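Local coordinates for glutamic acid/alanine-rich protein (Trypanosoma congolense, PDB 2Y44) that is of unknown molecular function but carries a helical ectodomain on the parasite cell surface, where it probably contributes to the protein coat, at residues 35-40 with 73-78; 140-145 with 151-156. One frame throughout, in Å; residues are numbered along the deposited sequence.

Contact 1: 35-40 with 73-78; sequences EASEAK and RAETVV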
ATOM      1  N   GLU A  35       1.107   6.795  17.306  1.00 16.99           N
ATOM      2  CA  GLU A  35      -0.019   7.297  18.054  1.00 16.80           C
ATOM      3  C   GLU A  35      -0.503   6.274  19.067  1.00 15.56           C
ATOM      4  O   GLU A  35      -0.925   6.624  20.187  1.00 14.64           O
ATOM      5  CB  GLU A  35      -1.143   7.695  17.128  1.00 16.32           C
ATOM      6  CG  GLU A  35      -0.757   8.876  16.224  1.00 23.04           C
ATOM      7  CD  GLU A  35      -1.899   9.295  15.333  1.00 31.71           C
ATOM      8  OE1 GLU A  35      -2.976   9.585  15.880  1.00 36.27           O
ATOM      9  OE2 GLU A  35      -1.729   9.303  14.094  1.00 38.86           O
ATOM     10  N   ALA A  36      -0.492   4.999  18.672  1.00 14.69           N
ATOM     11  CA  ALA A  36      -0.961   3.983  19.593  1.00 16.05           C
ATOM     12  C   ALA A  36      -0.049   3.903  20.820  1.00 15.51           C
ATOM     13  O   ALA A  36      -0.492   3.689  21.957  1.00 14.49           O
ATOM     14  CB  ALA A  36      -1.015   2.633  18.902  1.00 14.75           C
ATOM     15  N   SER A  37       1.242   4.009  20.566  1.00 13.75           N
ATOM     16  CA  SER A  37       2.216   3.967  21.630  1.00 15.08           C
ATOM     17  C   SER A  37       2.090   5.171  22.558  1.00 13.16           C
ATOM     18  O   SER A  37       2.297   5.036  23.771  1.00 14.16           O
ATOM     19  CB  SER A  37       3.638   3.884  21.055  1.00 17.82           C
ATOM     20  OG  SER A  37       3.805   2.632  20.431  1.00 22.27           O
ATOM     21  N   GLU A  38       1.782   6.326  21.976  1.00 13.33           N
ATOM     22  CA  GLU A  38       1.546   7.528  22.801  1.00 13.28           C
ATOM     23  C   GLU A  38       0.321   7.352  23.693  1.00 14.27           C
ATOM     24  O   GLU A  38       0.345   7.745  24.881  1.00 15.88           O
ATOM     25  CB  GLU A  38       1.411   8.762  21.929  1.00 14.95           C
ATOM     26  CG  GLU A  38       2.745   9.192  21.325  1.00 17.88           C
ATOM     27  CD  GLU A  38       2.565  10.149  20.154  1.00 29.26           C
ATOM     28  OE1 GLU A  38       1.409  10.473  19.807  1.00 32.85           O
ATOM     29  OE2 GLU A  38       3.582  10.531  19.547  1.00 29.77           O
ATOM     30  N   ALA A  39      -0.704   6.684  23.171  1.00 15.22           N
ATOM     31  CA  ALA A  39      -1.908   6.417  23.987  1.00 14.84           C
ATOM     32  C   ALA A  39      -1.556   5.433  25.096  1.00 14.53           C
ATOM     33  O   ALA A  39      -2.058   5.554  26.227  1.00 14.52           O
ATOM     34  CB  ALA A  39      -3.092   5.897  23.118  1.00 14.63           C
ATOM     35  N   LYS A  40      -0.779   4.400  24.760  1.00 13.81           N
ATOM     36  CA  LYS A  40      -0.269   3.490  25.785  1.00 14.60           C
ATOM     37  C   LYS A  40       0.447   4.248  26.896  1.00 14.13           C
ATOM     38  O   LYS A  40       0.190   4.014  28.058  1.00 15.26           O
ATOM     39  CB  LYS A  40       0.726   2.489  25.184  1.00 13.87           C
ATOM     40  CG  LYS A  40       1.343   1.667  26.243  1.00 13.56           C
ATOM     41  CD  LYS A  40       2.367   0.705  25.700  1.00 17.93           C
ATOM     42  CE  LYS A  40       3.009  -0.085  26.836  1.00 23.89           C
ATOM     43  NZ  LYS A  40       4.149  -0.975  26.340  1.00 24.41           N
ATOM     44  N   ARG A  73      -0.036  -4.627  19.001  1.00 15.86           N
ATOM     45  CA  ARG A  73      -0.596  -5.027  17.710  1.00 16.07           C
ATOM     46  C   ARG A  73      -0.170  -4.053  16.586  1.00 16.20           C
ATOM     47  O   ARG A  73       0.182  -4.457  15.477  1.00 16.43           O
ATOM     48  CB  ARG A  73      -2.123  -5.146  17.790  1.00 18.39           C
ATOM     49  CG  ARG A  73      -2.627  -6.336  18.645  1.00 19.60           C
ATOM     50  CD  ARG A  73      -4.119  -6.586  18.403  1.00 22.84           C
ATOM     51  NE  ARG A  73      -4.933  -5.468  18.884  1.00 22.35           N
ATOM     52  CZ  ARG A  73      -5.319  -5.314  20.153  1.00 19.86           C
ATOM     53  NH1 ARG A  73      -4.920  -6.176  21.087  1.00 20.72           N
ATOM     54  NH2 ARG A  73      -5.994  -4.233  20.509  1.00 28.17           N
ATOM     55  N   ALA A  74      -0.229  -2.769  16.882  1.00 16.45           N
ATOM     56  CA  ALA A  74       0.219  -1.755  15.926  1.00 15.84           C
ATOM     57  C   ALA A  74       1.668  -1.958  15.566  1.00 17.81           C
ATOM     58  O   ALA A  74       2.006  -1.877  14.381  1.00 18.58           O
ATOM     59  CB  ALA A  74      -0.031  -0.288  16.466  1.00 15.73           C
ATOM     60  N   GLU A  75       2.515  -2.256  16.558  1.00 16.94           N
ATOM     61  CA  GLU A  75       3.956  -2.415  16.298  1.00 19.13           C
ATOM     62  C   GLU A  75       4.259  -3.635  15.417  1.00 19.05           C
ATOM     63  O   GLU A  75       5.129  -3.564  14.535  1.00 17.99           O
ATOM     64  CB  GLU A  75       4.786  -2.467  17.590  1.00 18.81           C
ATOM     65  CG  GLU A  75       4.817  -1.137  18.367  1.00 25.89           C
ATOM     66  CD  GLU A  75       5.455   0.036  17.573  1.00 30.48           C
ATOM     67  OE1 GLU A  75       6.175  -0.205  16.576  1.00 29.61           O
ATOM     68  OE2 GLU A  75       5.272   1.199  17.989  1.00 32.44           O
ATOM     69  N   THR A  76       3.424  -4.667  15.547  1.00 17.63           N
ATOM     70  CA  THR A  76       3.579  -5.846  14.721  1.00 18.88           C
ATOM     71  C   THR A  76       3.290  -5.469  13.265  1.00 18.61           C
ATOM     72  O   THR A  76       3.930  -5.949  12.336  1.00 18.93           O
ATOM     73  CB  THR A  76       2.640  -6.951  15.219  1.00 19.61           C
ATOM     74  OG1 THR A  76       3.057  -7.323  16.543  1.00 25.12           O
ATOM     75  CG2 THR A  76       2.702  -8.187  14.298  1.00 22.27           C
ATOM     76  N   VAL A  77       2.286  -4.619  13.064  1.00 17.90           N
ATOM     77  CA  VAL A  77       1.935  -4.208  11.709  1.00 16.34           C
ATOM     78  C   VAL A  77       3.067  -3.441  11.036  1.00 15.44           C
ATOM     79  O   VAL A  77       3.277  -3.587   9.837  1.00 16.74           O
ATOM     80  CB  VAL A  77       0.645  -3.389  11.639  1.00 16.57           C
ATOM     81  CG1 VAL A  77       0.212  -3.153  10.184  1.00 18.37           C
ATOM     82  CG2 VAL A  77      -0.493  -4.059  12.428  1.00 14.69           C
ATOM     83  N   VAL A  78       3.823  -2.645  11.797  1.00 14.90           N
ATOM     84  CA  VAL A  78       4.937  -1.901  11.206  1.00 15.46           C
ATOM     85  C   VAL A  78       5.903  -2.895  10.551  1.00 15.74           C
ATOM     86  O   VAL A  78       6.352  -2.689   9.430  1.00 16.56           O
ATOM     87  CB  VAL A  78       5.680  -1.061  12.268  1.00 16.47           C
ATOM     88  CG1 VAL A  78       6.971  -0.471  11.684  1.00 18.24           C
ATOM     89  CG2 VAL A  78       4.769   0.048  12.763  1.00 15.81           C
TER

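Contact 2: 140-145 with 151-156; sequences ALAELL and DIREHG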
ATOM      1  N   ALA A 140      -8.115  -4.054 -18.280  1.00 12.09           N
ATOM      2  CA  ALA A 140      -8.307  -3.318 -19.524  1.00 12.16           C
ATOM      3  C   ALA A 140      -7.330  -3.796 -20.569  1.00 12.58           C
ATOM      4  O   ALA A 140      -7.713  -4.016 -21.722  1.00 11.33           O
ATOM      5  CB  ALA A 140      -8.126  -1.795 -19.277  1.00 12.70           C
ATOM      6  N   LEU A 141      -6.085  -3.988 -20.143  1.00 10.94           N
ATOM      7  CA  LEU A 141      -5.072  -4.521 -21.055  1.00 12.75           C
ATOM      8  C   LEU A 141      -5.392  -5.968 -21.496  1.00 13.72           C
ATOM      9  O   LEU A 141      -5.353  -6.275 -22.683  1.00 13.28           O
ATOM     10  CB  LEU A 141      -3.677  -4.429 -20.447  1.00 14.31           C
ATOM     11  CG  LEU A 141      -2.525  -4.849 -21.388  1.00 10.30           C
ATOM     12  CD1 LEU A 141      -2.461  -3.966 -22.686  1.00 15.22           C
ATOM     13  CD2 LEU A 141      -1.206  -4.721 -20.579  1.00 16.48           C
ATOM     14  N   ALA A 142      -5.833  -6.791 -20.552  1.00 14.14           N
ATOM     15  CA  ALA A 142      -6.219  -8.179 -20.848  1.00 14.19           C
ATOM     16  C   ALA A 142      -7.344  -8.233 -21.881  1.00 14.60           C
ATOM     17  O   ALA A 142      -7.369  -9.095 -22.801  1.00 14.95           O
ATOM     18  CB  ALA A 142      -6.618  -8.918 -19.578  1.00 15.91           C
ATOM     19  N   GLU A 143      -8.288  -7.319 -21.746  1.00 14.38           N
ATOM     20  CA  GLU A 143      -9.439  -7.271 -22.649  1.00 16.25           C
ATOM     21  C   GLU A 143      -9.083  -7.009 -24.106  1.00 15.98           C
ATOM     22  O   GLU A 143      -9.780  -7.492 -24.999  1.00 15.23           O
ATOM     23  CB  GLU A 143     -10.454  -6.217 -22.156  1.00 14.74           C
ATOM     24  CG  GLU A 143     -11.204  -6.686 -20.897  1.00 14.82           C
ATOM     25  CD  GLU A 143     -11.713  -5.532 -20.060  1.00 17.36           C
ATOM     26  OE1 GLU A 143     -11.746  -4.397 -20.584  1.00 14.16           O
ATOM     27  OE2 GLU A 143     -12.210  -5.787 -18.935  1.00 15.48           O
ATOM     28  N   LEU A 144      -7.999  -6.253 -24.351  1.00 13.80           N
ATOM     29  CA  LEU A 144      -7.548  -5.981 -25.723  1.00 14.24           C
ATOM     30  C   LEU A 144      -6.796  -7.158 -26.375  1.00 14.96           C
ATOM     31  O   LEU A 144      -6.573  -7.148 -27.600  1.00 17.46           O
ATOM     32  CB  LEU A 144      -6.622  -4.750 -25.772  1.00 15.08           C
ATOM     33  CG  LEU A 144      -7.252  -3.447 -25.243  1.00 14.68           C
ATOM     34  CD1 LEU A 144      -6.329  -2.230 -25.507  1.00 17.73           C
ATOM     35  CD2 LEU A 144      -8.612  -3.237 -25.904  1.00 18.09           C
ATOM     36  N   LEU A 145      -6.322  -8.085 -25.548  1.00 14.54           N
ATOM     37  CA  LEU A 145      -5.453  -9.146 -25.993  1.00 16.52           C
ATOM     38  C   LEU A 145      -5.973 -10.522 -25.585  1.00 16.90           C
ATOM     39  O   LEU A 145      -5.426 -11.148 -24.670  1.00 18.70           O
ATOM     40  CB  LEU A 145      -4.045  -8.907 -25.425  1.00 16.36           C
ATOM     41  CG  LEU A 145      -3.504  -7.544 -25.863  1.00 21.26           C
ATOM     42  CD1 LEU A 145      -2.378  -7.106 -24.952  1.00 23.88           C
ATOM     43  CD2 LEU A 145      -2.988  -7.648 -27.303  1.00 22.87           C
ATOM     44  N   ASP A 151      -2.940 -14.586 -18.998  1.00 17.86           N
ATOM     45  CA  ASP A 151      -1.571 -14.352 -18.514  1.00 19.34           C
ATOM     46  C   ASP A 151      -1.431 -12.946 -17.913  1.00 19.18           C
ATOM     47  O   ASP A 151      -0.759 -12.739 -16.899  1.00 20.82           O
ATOM     48  CB  ASP A 151      -0.585 -14.574 -19.667  1.00 20.04           C
ATOM     49  CG  ASP A 151       0.848 -14.416 -19.255  1.00 25.56           C
ATOM     50  OD1 ASP A 151       1.298 -15.032 -18.245  1.00 26.44           O
ATOM     51  OD2 ASP A 151       1.508 -13.607 -19.929  1.00 32.75           O
ATOM     52  N   ILE A 152      -1.936 -11.968 -18.647  1.00 16.58           N
ATOM     53  CA  ILE A 152      -1.903 -10.564 -18.216  1.00 16.71           C
ATOM     54  C   ILE A 152      -2.605 -10.376 -16.871  1.00 17.09           C
ATOM     55  O   ILE A 152      -2.097  -9.699 -15.977  1.00 15.47           O
ATOM     56  CB  ILE A 152      -2.550  -9.691 -19.311  1.00 17.22           C
ATOM     57  CG1 ILE A 152      -1.640  -9.690 -20.573  1.00 18.06           C
ATOM     58  CG2 ILE A 152      -2.880  -8.281 -18.757  1.00 18.17           C
ATOM     59  CD1 ILE A 152      -2.293  -9.167 -21.832  1.00 19.22           C
ATOM     60  N   ARG A 153      -3.778 -10.985 -16.707  1.00 16.82           N
ATOM     61  CA  ARG A 153      -4.496 -10.871 -15.432  1.00 16.23           C
ATOM     62  C   ARG A 153      -3.666 -11.535 -14.311  1.00 19.98           C
ATOM     63  O   ARG A 153      -3.651 -11.053 -13.194  1.00 18.45           O
ATOM     64  CB  ARG A 153      -5.863 -11.539 -15.489  1.00 18.99           C
ATOM     65  CG  ARG A 153      -6.966 -10.821 -16.338  1.00 18.22           C
ATOM     66  CD  ARG A 153      -8.176 -11.752 -16.458  1.00 26.41           C
ATOM     67  NE  ARG A 153      -9.030 -11.495 -17.631  1.00 21.22           N
ATOM     68  CZ  ARG A 153      -9.935 -10.520 -17.666  1.00 21.27           C
ATOM     69  NH1 ARG A 153     -10.031  -9.678 -16.643  1.00 19.81           N
ATOM     70  NH2 ARG A 153     -10.630 -10.292 -18.764  1.00 16.55           N
ATOM     71  N   GLU A 154      -2.985 -12.651 -14.596  1.00 19.19           N
ATOM     72  CA  GLU A 154      -2.193 -13.242 -13.524  1.00 21.34           C
ATOM     73  C   GLU A 154      -0.944 -12.457 -13.160  1.00 21.01           C
ATOM     74  O   GLU A 154      -0.616 -12.362 -11.968  1.00 24.09           O
ATOM     75  CB  GLU A 154      -1.881 -14.734 -13.748  1.00 21.46           C
ATOM     76  CG  GLU A 154      -3.127 -15.636 -13.753  1.00 22.21           C
ATOM     77  CD  GLU A 154      -3.905 -15.609 -12.444  1.00 26.60           C
ATOM     78  OE1 GLU A 154      -3.289 -15.587 -11.348  1.00 32.00           O
ATOM     79  OE2 GLU A 154      -5.150 -15.508 -12.513  1.00 36.42           O
ATOM     80  N   HIS A 155      -0.296 -11.854 -14.154  1.00 20.35           N
ATOM     81  CA  HIS A 155       0.812 -10.925 -13.924  1.00 22.74           C
ATOM     82  C   HIS A 155       0.346  -9.842 -12.989  1.00 20.98           C
ATOM     83  O   HIS A 155       1.036  -9.488 -12.008  1.00 22.39           O
ATOM     84  CB  HIS A 155       1.241 -10.277 -15.239  1.00 24.38           C
ATOM     85  CG  HIS A 155       2.085 -11.161 -16.095  1.00 34.57           C
ATOM     86  ND1 HIS A 155       2.860 -10.675 -17.127  1.00 41.10           N
ATOM     87  CD2 HIS A 155       2.241 -12.505 -16.104  1.00 36.70           C
ATOM     88  CE1 HIS A 155       3.514 -11.678 -17.687  1.00 43.07           C
ATOM     89  NE2 HIS A 155       3.147 -12.799 -17.092  1.00 41.67           N
ATOM     90  N   GLY A 156      -0.820  -9.297 -13.296  1.00 20.17           N
ATOM     91  CA  GLY A 156      -1.330  -8.202 -12.496  1.00 17.61           C
ATOM     92  C   GLY A 156      -1.747  -8.650 -11.116  1.00 20.07           C
ATOM     93  O   GLY A 156      -1.628  -7.892 -10.157  1.00 17.92           O
TER

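Contact 1: 35-40 with 73-78
Ala36 and Ala74 meet methyl to methyl where helix 18-53 runs against helix 57-107, their CB atoms 3.9 Å apart. Each methyl is directed at the opposite helix, so each side chain spends its single carbon on the interface and nothing longer holds the backbones apart. Their CA atoms consequently lie 6.9 Å from each other, the nearest backbone approach of the two segments. This is the tight side of the contact, and both alanines are buried. The packing continues beyond the pair: Ala74 also touches Ala33 one turn earlier on helix 18-53 and Ala176 on helix 149-183, while the neighbouring Val77 reaches Thr172 on that third helix.

One residue further along each helix the character changes. Ser37 points its CB at the partner helix, and its OG is the atom met by Glu75, which comes from an exposed position with CG anti to the carbonyl carbon (chi1 -68°); the chain then bends at the CB-CG bond (chi2 -62°). The bend brings one carboxylate oxygen close to the serine, with Glu75 OE2 3.2 Å from Ser37 OG; Glu75 OE1 is 5.3 Å from Ser37 OG. The approach is polar but does not amount to a hydrogen bond. Ser37 OG is instead hydrogen-bonded to the backbone carbonyl of Ala33, within its own helix. The outer side is thus a loose meeting of polar groups beside a close apolar seam, and the two segments together bury just 97 Å².

Helices 18-53 and 57-107 run antiparallel as a hairpin, with the alanine pair in its seam and Ser37 and Glu75 beside it. Segment 35-40 lies in a predicted coiled coil, and with helix 149-183 against the same seam the hairpin belongs to the elongated helical bundle of this ectodomain.

Contact 2: 140-145 with 151-156
Ile152 sends its two branches to different parts of segment 140-145. CG1 lies anti to the carbonyl carbon (chi1 -68°), which leaves CG2 anti to the backbone N and against Ala142, 3.9 Å from Ala142 CB. The other branch reaches on to Leu145, where Ile152 CD1 is 3.7 Å from Leu145 CD1; these two side chains cross at about a right angle, meeting at their methyl ends.

Arg153 meets the Ala142 methyl from a direction roughly at right angles to that of Ile152. Its chain, extended from CG to NE, passes over the alanine, with Arg153 CG 3.8 Å from Ala142 CB, and the same methyl lies over one face of the guanidinium, offset toward its rim. Beyond it, Glu143 approaches obliquely with its aliphatic CG. The charges do not touch: Glu143 OE2 is 4.8 Å from Arg153 NH2, and the salt bridge of this arginine runs from NH1 to Asp139.

The buried Ala142 methyl is thus touched by an isoleucine branch and an arginine stem. The short axes pass 8.8 Å apart at 165°, the nearly antiparallel geometry of an alpha-alpha hairpin, here helix 131-144 turning through a short loop into helix 149-183.

How the contacts relate
Both contacts join helices that follow one another in sequence, yet they hold different pairs: contact 1 ties helix 18-53 to helix 57-107, contact 2 ties helix 131-144 to the start of helix 149-183. That last helix links the two regions, since its later part packs on segment 73-78. The contacts lie on opposite sides of the chain's centre, with their own centres 39 Å apart. Contact 1 is partly buried and small, closed by minimal side chains. Contact 2, at the surface, buries more area through branched aliphatic groups and a long arginine. Neither has a hydrogen bond or salt bridge between its segments.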